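Local structure of pheromone cOB1/lipoprotein, YaeC family (Enterococcus faecalis, 4EF1) at residues A[55-60]-A[203-208]. The protein probably binds methionine as the lipid-anchored substrate-binding component of a methionine uptake system, and is named as the precursor of the pheromone cOB1. Numbering follows the deposited sequence.
Sequences ANYFQH and NIIAVR. With MSE (selenomethionine), chain C.
Ile204 and Asn203 meet Gln59 where strand 203-208 runs antiparallel to the broken strand 55-60; the two are the central strands of the mixed sheet in one lobe of a periplasmic binding protein fold, with bound selenomethionine at the end of the pair. Asn56 and Ala206 form a hydrogen-bonded pair, exchanging two backbone hydrogen bonds, 3.0 Å from Asn56 N to Ala206 O and 2.9 Å from Ala206 N to Asn56 O. At Phe58 the chain turns a corner, and a water fills in for the direct bond, accepting from Phe58 N and donating to Ile204 O (2.7 Å) and to Asn56 OD1; Asn56 ND2 is held by Asn45 OD1. Pairing resumes where Ile204 N reaches Gln59 O at 2.8 Å, while CG1 of Ile204 lies 3.4 Å from that same oxygen. On the face carrying Tyr57 and Ile205, CD1 of Ile205 packs 3.6 Å from Tyr57 CB, and the phenol OH hydrogen-bonds to His82 ND1. Asn203, the residue most covered here, turns its amide to the ligand: OD1 accepts from the ligand N at 2.9 Å and also from His15, whereas ND2 donates to the ligand O. His60 CG sits between the backbone N and the carbonyl carbon (chi1 52°), which brings one ring face to the ligand's selenium, 3.4 Å above the ring plane and over its centre.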
# COMPACT_ATOMS: atom_id res chain seq x y z
N ALA A 55 -0.06 -12.56 -12.58
CA ALA A 55 0.57 -12.03 -11.37
C ALA A 55 -0.17 -10.75 -10.97
O ALA A 55 -0.91 -10.16 -11.80
CB ALA A 55 2.03 -11.70 -11.62
N ASN A 56 0.01 -10.33 -9.74
CA ASN A 56 -0.45 -8.99 -9.36
C ASN A 56 0.62 -8.22 -8.59
O ASN A 56 1.60 -8.78 -8.06
CB ASN A 56 -1.88 -8.98 -8.78
CG ASN A 56 -1.98 -9.62 -7.40
OD1 ASN A 56 -1.10 -9.46 -6.53
ND2 ASN A 56 -3.09 -10.31 -7.18
N TYR A 57 0.44 -6.91 -8.61
CA TYR A 57 1.36 -5.96 -8.02
C TYR A 57 0.52 -4.78 -7.46
O TYR A 57 0.24 -3.80 -8.16
CB TYR A 57 2.31 -5.47 -9.13
CG TYR A 57 3.36 -4.45 -8.69
CD1 TYR A 57 3.91 -4.43 -7.39
CD2 TYR A 57 3.84 -3.51 -9.61
CE1 TYR A 57 4.91 -3.49 -7.03
CE2 TYR A 57 4.81 -2.59 -9.26
CZ TYR A 57 5.34 -2.56 -7.99
OH TYR A 57 6.32 -1.62 -7.75
N PHE A 58 0.14 -4.90 -6.19
CA PHE A 58 -0.70 -3.89 -5.53
C PHE A 58 -0.71 -3.96 -4.00
O PHE A 58 -1.07 -2.98 -3.35
CB PHE A 58 -2.16 -3.99 -6.06
CG PHE A 58 -2.99 -5.01 -5.34
CD1 PHE A 58 -2.84 -6.36 -5.62
CD2 PHE A 58 -3.91 -4.62 -4.39
CE1 PHE A 58 -3.59 -7.29 -4.95
CE2 PHE A 58 -4.66 -5.56 -3.70
CZ PHE A 58 -4.50 -6.89 -3.99
N GLN A 59 -0.38 -5.11 -3.41
CA GLN A 59 -0.56 -5.34 -1.96
C GLN A 59 0.72 -5.58 -1.20
O GLN A 59 1.69 -6.08 -1.77
CB GLN A 59 -1.46 -6.55 -1.74
CG GLN A 59 -0.90 -7.90 -2.14
CD GLN A 59 -1.93 -9.02 -2.29
OE1 GLN A 59 -2.84 -9.17 -1.47
NE2 GLN A 59 -1.78 -9.82 -3.37
N HIS A 60 0.67 -5.30 0.11
CA HIS A 60 1.72 -5.62 1.05
C HIS A 60 1.43 -6.95 1.74
O HIS A 60 0.33 -7.46 1.60
CB HIS A 60 1.98 -4.48 2.06
CG HIS A 60 0.75 -3.95 2.79
ND1 HIS A 60 -0.01 -4.73 3.60
CD2 HIS A 60 0.27 -2.66 2.93
CE1 HIS A 60 -0.99 -3.98 4.17
NE2 HIS A 60 -0.83 -2.71 3.77
N ASN A 203 5.21 -3.50 -0.86
CA ASN A 203 4.29 -4.00 -1.86
C ASN A 203 4.99 -5.09 -2.67
O ASN A 203 6.14 -4.91 -3.08
CB ASN A 203 3.80 -2.89 -2.77
CG ASN A 203 2.74 -2.01 -2.12
OD1 ASN A 203 1.84 -1.48 -2.79
ND2 ASN A 203 2.84 -1.86 -0.79
N ILE A 204 4.26 -6.17 -2.95
CA ILE A 204 4.84 -7.37 -3.54
C ILE A 204 4.28 -7.75 -4.91
O ILE A 204 3.22 -7.27 -5.35
CB ILE A 204 4.66 -8.62 -2.62
CG1 ILE A 204 3.17 -9.04 -2.50
CG2 ILE A 204 5.29 -8.45 -1.26
CD1 ILE A 204 2.97 -10.27 -1.64
N ILE A 205 5.01 -8.66 -5.55
CA ILE A 205 4.48 -9.37 -6.72
C ILE A 205 3.92 -10.65 -6.13
O ILE A 205 4.64 -11.35 -5.46
CB ILE A 205 5.54 -9.73 -7.75
CG1 ILE A 205 6.19 -8.46 -8.31
CG2 ILE A 205 4.94 -10.57 -8.88
CD1 ILE A 205 5.24 -7.56 -9.06
N ALA A 206 2.67 -10.96 -6.43
CA ALA A 206 2.04 -12.21 -5.95
C ALA A 206 1.65 -13.04 -7.17
O ALA A 206 1.23 -12.50 -8.15
CB ALA A 206 0.82 -11.88 -5.10
N VAL A 207 1.74 -14.35 -7.06
CA VAL A 207 1.36 -15.30 -8.13
C VAL A 207 0.66 -16.49 -7.51
O VAL A 207 0.70 -16.65 -6.29
CB VAL A 207 2.61 -15.80 -8.95
CG1 VAL A 207 3.27 -14.61 -9.66
CG2 VAL A 207 3.63 -16.57 -8.08
N ARG A 208 0.04 -17.34 -8.35
CA ARG A 208 -0.56 -18.57 -7.87
C ARG A 208 0.58 -19.51 -7.49
O ARG A 208 1.68 -19.47 -8.08
CB ARG A 208 -1.46 -19.22 -8.94
CG ARG A 208 -2.74 -18.44 -9.27
CD ARG A 208 -3.69 -19.18 -10.22
NE ARG A 208 -3.05 -19.45 -11.51
CZ ARG A 208 -2.84 -18.55 -12.48
NH1 ARG A 208 -3.29 -17.32 -12.40
NH2 ARG A 208 -2.25 -18.93 -13.60
N MSE C . -0.22 0.43 -2.15
CA MSE C . -0.86 0.19 -0.79
C MSE C . 0.06 0.57 0.38
O MSE C . 1.25 0.23 0.35
OXT MSE C . -0.41 1.14 1.40
CB MSE C . -1.37 -1.24 -0.64
CG MSE C . -2.19 -1.51 0.63
SE MSE C . -2.52 -3.40 0.83
CE MSE C . -3.77 -3.69 -0.68
O HOH W 1 0.52 -7.53 -5.25